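Local coordinates for protein monomethylamine methyltransferase MtmB1 (Methanosarcina barkeri, PDB 1NTH) that catalyses the transfer of the methyl group from monomethylamine to the corrinoid cofactor of its partner protein MtmC, a step of methanogenesis from methylamine, at residues T379-R384 and E427-K432; G339-M344 and E438-V443; P134-V139 and V374-T379. All coordinates share one frame; numbering follows the deposited sequence. Where two conformers were deposited one is given.

Contact 1 (T379-R384 and E427-K432); sequences TGMEAR and ECYDVK
The Tyr429 ring is met obliquely by Thr379 and Met381, at CE1, CZ and the phenol oxygen. Thr379 OG1 and CB both stand 3.4 Å from Tyr429 CE1, and Met381 CG lies 3.8 Å from the same carbon. The second flat group, the Arg384 guanidinium, carries Met381 SD over the centre of one face, 3.4 Å above its plane. Met381 can serve both groups because its chain bends at chi2 and chi3: CG stays beside the phenol while the sulfur swings over to the arginine.

Thr379 suits its place because its two branches do different work. The methyl CG2 touches Cys428 SG at 3.8 Å. OG1 is turned between the backbone N and the carbonyl carbon (chi1 83°), where it takes a hydrogen bond from Met381 N as N-cap of the helix. Glu382 completes a capping box: its OE1 accepts from Thr379 N at 2.9 Å, nearly straight at 171°, and its OE2 takes the hydroxyl hydrogen of Thr379 from above the carboxylate plane. The buried carboxylate is held further by Ser369 and probably by Tyr440, bonds that would favour its ionised form.

Arg384 forms a salt bridge with Glu150 and reaches a second subunit, where it makes a cation-pi contact with Phe3 of that subunit. The start of helix 380-393 is thus packed against the junction where helix 425-428 passes into strand 429-430, with Tyr440 of helix 438-454 and Pro436 of strand 435-436 closing round it.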
loop_
_atom_site.group_PDB
_atom_site.type_symbol
_atom_site.label_atom_id
_atom_site.label_comp_id
_atom_site.label_asym_id
_atom_site.label_seq_id
_atom_site.Cartn_x
_atom_site.Cartn_y
_atom_site.Cartn_z
ATOM N N THR A 379 25.221 17.924 17.647
ATOM C CA THR A 379 25.112 16.537 18.097
ATOM C C THR A 379 23.854 16.332 18.931
ATOM O O THR A 379 23.266 17.289 19.439
ATOM C CB THR A 379 26.313 16.097 18.964
ATOM O OG1 THR A 379 26.101 16.517 20.316
ATOM C CG2 THR A 379 27.613 16.694 18.439
ATOM N N GLY A 380 23.457 15.072 19.077
ATOM C CA GLY A 380 22.270 14.742 19.845
ATOM C C GLY A 380 22.306 15.165 21.301
ATOM O O GLY A 380 21.260 15.286 21.931
ATOM N N MET A 381 23.498 15.389 21.849
ATOM C CA MET A 381 23.608 15.806 23.247
ATOM C C MET A 381 22.888 17.126 23.505
ATOM O O MET A 381 22.284 17.306 24.559
ATOM C CB MET A 381 25.077 15.938 23.661
ATOM C CG MET A 381 25.773 14.613 23.932
ATOM S SD MET A 381 25.130 13.751 25.394
ATOM C CE MET A 381 26.206 14.413 26.683
ATOM N N GLU A 382 22.953 18.050 22.552
ATOM C CA GLU A 382 22.282 19.332 22.728
ATOM C C GLU A 382 20.764 19.143 22.745
ATOM O O GLU A 382 20.054 19.827 23.485
ATOM C CB GLU A 382 22.685 20.311 21.618
ATOM C CG GLU A 382 24.179 20.638 21.599
ATOM C CD GLU A 382 24.926 19.906 20.496
ATOM O OE1 GLU A 382 24.656 20.190 19.308
ATOM O OE2 GLU A 382 25.777 19.047 20.815
ATOM N N ALA A 383 20.273 18.213 21.933
ATOM C CA ALA A 383 18.842 17.933 21.884
ATOM C C ALA A 383 18.404 17.243 23.174
ATOM O O ALA A 383 17.274 17.422 23.632
ATOM C CB ALA A 383 18.517 17.050 20.678
ATOM N N ARG A 384 19.292 16.443 23.758
ATOM C CA ARG A 384 18.962 15.766 25.004
ATOM C C ARG A 384 18.721 16.812 26.093
ATOM O O ARG A 384 17.768 16.712 26.862
ATOM C CB ARG A 384 20.098 14.833 25.442
ATOM C CG ARG A 384 19.794 14.095 26.741
ATOM C CD ARG A 384 21.041 13.480 27.358
ATOM N NE ARG A 384 21.631 12.439 26.523
ATOM C CZ ARG A 384 22.707 11.737 26.861
ATOM N NH1 ARG A 384 23.310 11.968 28.022
ATOM N NH2 ARG A 384 23.182 10.807 26.045
ATOM N N GLU A 427 34.717 14.990 17.017
ATOM C CA GLU A 427 35.588 15.278 18.150
ATOM C C GLU A 427 34.992 14.990 19.525
ATOM O O GLU A 427 35.723 14.630 20.447
ATOM C CB GLU A 427 36.044 16.742 18.097
ATOM C CG GLU A 427 36.778 17.118 16.820
ATOM C CD GLU A 427 37.193 18.581 16.783
ATOM O OE1 GLU A 427 36.316 19.464 16.902
ATOM O OE2 GLU A 427 38.404 18.848 16.630
ATOM N N CYS A 428 33.679 15.143 19.679
ATOM C CA CYS A 428 33.068 14.897 20.984
ATOM C C CYS A 428 32.207 13.640 21.059
ATOM O O CYS A 428 31.512 13.410 22.051
ATOM C CB CYS A 428 32.268 16.120 21.437
ATOM S SG CYS A 428 30.943 16.626 20.333
ATOM N N TYR A 429 32.260 12.831 20.007
ATOM C CA TYR A 429 31.530 11.567 19.951
ATOM C C TYR A 429 32.456 10.493 19.407
ATOM O O TYR A 429 33.406 10.787 18.678
ATOM C CB TYR A 429 30.331 11.641 18.994
ATOM C CG TYR A 429 28.992 11.936 19.627
ATOM C CD1 TYR A 429 28.718 13.189 20.170
ATOM C CD2 TYR A 429 27.983 10.969 19.654
ATOM C CE1 TYR A 429 27.475 13.480 20.720
ATOM C CE2 TYR A 429 26.733 11.248 20.204
ATOM C CZ TYR A 429 26.487 12.507 20.733
ATOM O OH TYR A 429 25.253 12.808 21.262
ATOM N N ASP A 430 32.183 9.249 19.776
ATOM C CA ASP A 430 32.922 8.114 19.243
ATOM C C ASP A 430 32.037 7.772 18.048
ATOM O O ASP A 430 30.987 7.150 18.202
ATOM C CB ASP A 430 32.991 6.980 20.265
ATOM C CG ASP A 430 33.865 7.332 21.459
ATOM O OD1 ASP A 430 35.005 7.801 21.246
ATOM O OD2 ASP A 430 33.421 7.143 22.610
ATOM N N VAL A 431 32.451 8.212 16.864
ATOM C CA VAL A 431 31.679 8.006 15.640
ATOM C C VAL A 431 31.242 6.574 15.341
ATOM O O VAL A 431 30.122 6.352 14.883
ATOM C CB VAL A 431 32.447 8.545 14.410
ATOM C CG1 VAL A 431 31.631 8.325 13.145
ATOM C CG2 VAL A 431 32.744 10.025 14.596
ATOM N N LYS A 432 32.116 5.609 15.594
ATOM C CA LYS A 432 31.795 4.213 15.315
ATOM C C LYS A 432 30.574 3.680 16.059
ATOM O O LYS A 432 29.763 2.952 15.485
ATOM C CB LYS A 432 33.018 3.336 15.597
ATOM C CG LYS A 432 34.096 3.462 14.527
ATOM C CD LYS A 432 35.358 2.678 14.859
ATOM C CE LYS A 432 36.182 3.368 15.935
ATOM N NZ LYS A 432 37.512 2.716 16.120
#

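Contact 2 (G339-M344 and E438-V443); sequences GPCTEM and EEYMQV
Cys341 is a bump on the loop before helix 343-359, set in a hollow of helix 438-454 lined by Glu439, Tyr440 and Val443. The motif is a CH-pi contact joined to a Cys sulfur-aromatic one: Cys341 CA sits 3.6 Å from the centroid of the Tyr440 ring, and SG, over the same face, is 4.2 Å from it. With SG anti to the backbone N (chi1 -157°), the sulfur leans to the root of the ring, 3.8 Å from Tyr440 CG, while CA covers the part nearer the hydroxyl, whose oxygen is probably hydrogen-bonded to Glu382. A small, polarisable side chain suits so close an approach, and it also brings SG to 3.4 Å from Glu439 OE2, a carboxylate oxygen paired with Lys423.

A second bump is Val443, which points at the loop and pushes CG1 against the backbone where the loop becomes helix 343-359, 3.6 Å from Glu343 N. Its branched, compact shape fills this shallow dip next to a backbone held by Thr342, whose OG1 bonds Gly339 O and caps the helix at Cys345 N. Glu343 forms a salt bridge with Lys450, and one water donates both to Glu343 OE2 and to Val443 O, 2.8 Å from each.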
loop_
_atom_site.group_PDB
_atom_site.type_symbol
_atom_site.label_atom_id
_atom_site.label_comp_id
_atom_site.label_asym_id
_atom_site.label_seq_id
_atom_site.Cartn_x
_atom_site.Cartn_y
_atom_site.Cartn_z
ATOM N N GLY A 339 29.466 26.431 20.382
ATOM C CA GLY A 339 29.456 25.156 19.689
ATOM C C GLY A 339 29.281 23.975 20.625
ATOM O O GLY A 339 29.269 24.143 21.846
ATOM N N PRO A 340 29.149 22.758 20.077
ATOM C CA PRO A 340 28.970 21.544 20.876
ATOM C C PRO A 340 30.085 21.287 21.880
ATOM O O PRO A 340 31.221 21.730 21.701
ATOM C CB PRO A 340 28.900 20.439 19.820
ATOM C CG PRO A 340 28.349 21.140 18.630
ATOM C CD PRO A 340 29.116 22.437 18.641
ATOM N N CYS A 341 29.737 20.553 22.930
ATOM C CA CYS A 341 30.662 20.178 23.989
ATOM C C CYS A 341 31.206 21.368 24.772
ATOM O O CYS A 341 32.372 21.387 25.167
ATOM C CB CYS A 341 31.816 19.351 23.414
ATOM S SG CYS A 341 32.639 18.293 24.635
ATOM N N THR A 342 30.353 22.366 24.977
ATOM C CA THR A 342 30.715 23.539 25.763
ATOM C C THR A 342 29.533 23.815 26.678
ATOM O O THR A 342 28.377 23.587 26.306
ATOM C CB THR A 342 30.982 24.794 24.895
ATOM O OG1 THR A 342 29.761 25.242 24.295
ATOM C CG2 THR A 342 32.011 24.489 23.816
ATOM N N GLU A 343 29.820 24.293 27.881
ATOM C CA GLU A 343 28.770 24.579 28.838
ATOM C C GLU A 343 27.847 25.687 28.344
ATOM O O GLU A 343 26.631 25.621 28.536
ATOM C CB GLU A 343 29.380 24.973 30.181
ATOM C CG GLU A 343 28.373 25.053 31.311
ATOM C CD GLU A 343 29.025 25.373 32.638
ATOM O OE1 GLU A 343 29.463 26.528 32.822
ATOM O OE2 GLU A 343 29.108 24.466 33.492
ATOM N N MET A 344 28.415 26.697 27.691
ATOM C CA MET A 344 27.602 27.802 27.203
ATOM C C MET A 344 26.534 27.341 26.216
ATOM O O MET A 344 25.383 27.766 26.304
ATOM C CB MET A 344 28.467 28.876 26.544
ATOM C CG MET A 344 27.671 30.122 26.186
ATOM S SD MET A 344 28.680 31.468 25.554
ATOM C CE MET A 344 27.443 32.499 24.749
ATOM N N GLU A 438 33.368 10.883 27.246
ATOM C CA GLU A 438 33.226 11.156 28.669
ATOM C C GLU A 438 33.358 12.658 28.890
ATOM O O GLU A 438 32.736 13.221 29.790
ATOM C CB GLU A 438 34.300 10.407 29.463
ATOM C CG GLU A 438 34.047 8.911 29.584
ATOM C CD GLU A 438 35.208 8.175 30.220
ATOM O OE1 GLU A 438 35.951 8.802 31.007
ATOM O OE2 GLU A 438 35.373 6.967 29.946
ATOM N N GLU A 439 34.167 13.301 28.055
ATOM C CA GLU A 439 34.367 14.740 28.148
ATOM C C GLU A 439 33.029 15.462 28.006
ATOM O O GLU A 439 32.694 16.331 28.809
ATOM C CB GLU A 439 35.313 15.224 27.049
ATOM C CG GLU A 439 35.609 16.714 27.106
ATOM C CD GLU A 439 36.338 17.215 25.874
ATOM O OE1 GLU A 439 37.332 16.579 25.466
ATOM O OE2 GLU A 439 35.921 18.251 25.314
ATOM N N TYR A 440 32.265 15.100 26.981
ATOM C CA TYR A 440 30.974 15.740 26.756
ATOM C C TYR A 440 30.027 15.452 27.917
ATOM O O TYR A 440 29.302 16.332 28.376
ATOM C CB TYR A 440 30.338 15.250 25.448
ATOM C CG TYR A 440 29.406 16.268 24.813
ATOM C CD1 TYR A 440 28.793 17.257 25.585
ATOM C CD2 TYR A 440 29.147 16.250 23.442
ATOM C CE1 TYR A 440 27.950 18.209 25.010
ATOM C CE2 TYR A 440 28.301 17.201 22.854
ATOM C CZ TYR A 440 27.711 18.175 23.645
ATOM O OH TYR A 440 26.896 19.129 23.077
ATOM N N MET A 441 30.030 14.213 28.391
ATOM C CA MET A 441 29.164 13.837 29.498
ATOM C C MET A 441 29.458 14.682 30.735
ATOM O O MET A 441 28.545 15.060 31.468
ATOM C CB MET A 441 29.333 12.350 29.807
ATOM C CG MET A 441 28.784 11.450 28.707
ATOM S SD MET A 441 29.227 9.718 28.901
ATOM C CE MET A 441 28.229 9.268 30.298
ATOM N N GLN A 442 30.734 14.988 30.954
ATOM C CA GLN A 442 31.131 15.801 32.101
ATOM C C GLN A 442 30.652 17.238 31.922
ATOM O O GLN A 442 30.197 17.871 32.876
ATOM C CB GLN A 442 32.652 15.776 32.271
ATOM C CG GLN A 442 33.211 14.431 32.719
ATOM C CD GLN A 442 34.728 14.429 32.808
ATOM O OE1 GLN A 442 35.356 15.480 32.924
ATOM N NE2 GLN A 442 35.321 13.240 32.768
ATOM N N VAL A 443 30.757 17.749 30.699
ATOM C CA VAL A 443 30.314 19.106 30.396
ATOM C C VAL A 443 28.806 19.186 30.624
ATOM O O VAL A 443 28.299 20.152 31.195
ATOM C CB VAL A 443 30.628 19.480 28.927
ATOM C CG1 VAL A 443 29.974 20.806 28.567
ATOM C CG2 VAL A 443 32.132 19.574 28.727
HETATM O O HOH W 1 29.945 22.101 32.263
#

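Contact 3 (P134-V139 and V374-T379); sequences PISEDV and VTDKTT
Asp376 meets Ser136 with both carboxylate oxygens. OD1 accepts from Ser136 N at 2.8 Å, along a nearly straight N-H (170°), and OD2 accepts from Ser136 OG at 2.7 Å. Both donors come to the syn side of their oxygens, tilted moderately from the carboxylate plane, so the two bonds together fix the rotation of the group. An aspartate suits the place because its short arm offers two acceptors to a backbone N-H and a hydroxyl of one residue; Ser136 turns OG beside its own backbone N (chi1 -61°) to complete the pair. The backbone answers in the other direction: Asp376 N donates to Pro134 O at 2.9 Å, in the carbonyl plane, and Thr375 CA adds a CA-H...O contact to the same oxygen.

Apolar side chains pack beside these bonds. Ile135 lays CG2 3.6 Å from Asp376 OD1, and its longer branch carries CD1 to 3.6 Å from Thr378 OG1. Val139, just before helix 140-148, brings CG2 to Asp376 OD1 as well, and Pro134 CG rests on the backbone of Thr375.

Asp376 is presented by a type II beta turn from Val374 to Lys377, closed by Lys377 N to Val374 O, and its positive phi of 65° fits the third position of that turn. Farther out, Lys377 NZ bonds the oxygens of Ala421 and Gly422, while Ile135 pairs with strand 160-161. In this TIM-barrel protein, the arrangement joins a short parallel strand pair to the turn-bearing loop between strand 363-366 and helix 380-393.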
loop_
_atom_site.group_PDB
_atom_site.type_symbol
_atom_site.label_atom_id
_atom_site.label_comp_id
_atom_site.label_asym_id
_atom_site.label_seq_id
_atom_site.Cartn_x
_atom_site.Cartn_y
_atom_site.Cartn_z
ATOM N N PRO A 134 25.175 22.375 8.173
ATOM C CA PRO A 134 25.931 21.567 7.210
ATOM C C PRO A 134 26.592 20.351 7.857
ATOM O O PRO A 134 27.283 20.473 8.871
ATOM C CB PRO A 134 26.947 22.561 6.645
ATOM C CG PRO A 134 27.180 23.489 7.796
ATOM C CD PRO A 134 25.787 23.706 8.339
ATOM N N ILE A 135 26.365 19.185 7.263
ATOM C CA ILE A 135 26.918 17.930 7.756
ATOM C C ILE A 135 27.669 17.221 6.628
ATOM O O ILE A 135 27.172 17.134 5.504
ATOM C CB ILE A 135 25.793 16.992 8.265
ATOM C CG1 ILE A 135 25.003 17.674 9.389
ATOM C CG2 ILE A 135 26.387 15.666 8.726
ATOM C CD1 ILE A 135 25.832 18.012 10.625
ATOM N N SER A 136 28.865 16.723 6.931
ATOM C CA SER A 136 29.676 16.014 5.944
ATOM C C SER A 136 28.965 14.743 5.487
ATOM O O SER A 136 28.348 14.041 6.288
ATOM C CB SER A 136 31.040 15.648 6.538
ATOM O OG SER A 136 31.760 16.811 6.909
ATOM N N GLU A 137 29.070 14.446 4.197
ATOM C CA GLU A 137 28.416 13.270 3.637
ATOM C C GLU A 137 28.799 11.958 4.323
ATOM O O GLU A 137 27.929 11.130 4.604
ATOM C CB GLU A 137 28.705 13.167 2.132
ATOM C CG GLU A 137 27.861 12.110 1.424
ATOM C CD GLU A 137 28.048 12.080 -0.088
ATOM O OE1 GLU A 137 27.352 11.274 -0.743
ATOM O OE2 GLU A 137 28.880 12.850 -0.624
ATOM N N ASP A 138 30.085 11.767 4.611
ATOM C CA ASP A 138 30.514 10.514 5.228
ATOM C C ASP A 138 30.018 10.241 6.646
ATOM O O ASP A 138 30.194 9.138 7.158
ATOM C CB ASP A 138 32.040 10.363 5.175
ATOM C CG ASP A 138 32.777 11.511 5.832
ATOM O OD1 ASP A 138 32.185 12.219 6.675
ATOM O OD2 ASP A 138 33.971 11.695 5.510
ATOM N N VAL A 139 29.409 11.232 7.288
ATOM C CA VAL A 139 28.877 11.022 8.633
ATOM C C VAL A 139 27.426 11.477 8.710
ATOM O O VAL A 139 26.889 11.682 9.799
ATOM C CB VAL A 139 29.686 11.786 9.711
ATOM C CG1 VAL A 139 31.085 11.195 9.827
ATOM C CG2 VAL A 139 29.747 13.266 9.374
ATOM N N VAL A 374 28.672 26.013 11.018
ATOM C CA VAL A 374 29.943 25.300 11.037
ATOM C C VAL A 374 29.714 23.812 10.807
ATOM O O VAL A 374 29.000 23.153 11.563
ATOM C CB VAL A 374 30.684 25.504 12.376
ATOM C CG1 VAL A 374 32.050 24.834 12.318
ATOM C CG2 VAL A 374 30.832 26.995 12.664
ATOM N N THR A 375 30.334 23.293 9.754
ATOM C CA THR A 375 30.194 21.891 9.387
ATOM C C THR A 375 30.425 20.909 10.531
ATOM O O THR A 375 31.427 20.978 11.246
ATOM C CB THR A 375 31.140 21.539 8.225
ATOM O OG1 THR A 375 30.861 22.403 7.118
ATOM C CG2 THR A 375 30.941 20.092 7.789
ATOM N N ASP A 376 29.463 20.003 10.688
ATOM C CA ASP A 376 29.486 18.949 11.699
ATOM C C ASP A 376 29.438 19.377 13.163
ATOM O O ASP A 376 29.650 18.550 14.051
ATOM C CB ASP A 376 30.694 18.030 11.472
ATOM C CG ASP A 376 30.664 17.355 10.111
ATOM O OD1 ASP A 376 29.549 17.088 9.607
ATOM O OD2 ASP A 376 31.747 17.076 9.549
ATOM N N LYS A 377 29.145 20.645 13.434
ATOM C CA LYS A 377 29.079 21.085 14.822
ATOM C C LYS A 377 27.677 21.078 15.428
ATOM O O LYS A 377 27.165 22.110 15.864
ATOM C CB LYS A 377 29.728 22.465 14.991
ATOM C CG LYS A 377 31.252 22.409 14.882
ATOM C CD LYS A 377 31.932 23.606 15.531
ATOM C CE LYS A 377 33.445 23.434 15.505
ATOM N NZ LYS A 377 34.160 24.546 16.197
ATOM N N THR A 378 27.071 19.893 15.447
ATOM C CA THR A 378 25.749 19.673 16.027
ATOM C C THR A 378 25.696 18.205 16.437
ATOM O O THR A 378 26.102 17.334 15.666
ATOM C CB THR A 378 24.597 19.917 15.014
ATOM O OG1 THR A 378 24.742 19.028 13.898
ATOM C CG2 THR A 378 24.598 21.354 14.520
ATOM N N THR A 379 25.221 17.924 17.647
ATOM C CA THR A 379 25.112 16.537 18.097
ATOM C C THR A 379 23.854 16.332 18.931
ATOM O O THR A 379 23.266 17.289 19.439
ATOM C CB THR A 379 26.313 16.097 18.964
ATOM O OG1 THR A 379 26.101 16.517 20.316
ATOM C CG2 THR A 379 27.613 16.694 18.439
#

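Contacts 1 and 2 lie about 10 Å apart between centres and meet directly: Glu382 OE2 is 2.5 Å from Tyr440 OH, a probable hydrogen bond, so the carboxylate of the capping box in contact 1 probably also holds the ring on which contact 2 is built. Contact 3 shares Thr379 with contact 1, its turn followed closely by the capped helix, and their centres are about 11 Å apart. Contacts 2 and 3, about 17 Å between centres, still touch where Pro340 CG packs 3.2 Å from Lys377 O. Along the chain, contacts 2 and 3 interlock with alternating segments, and all three lie on the same side of the chain's centre.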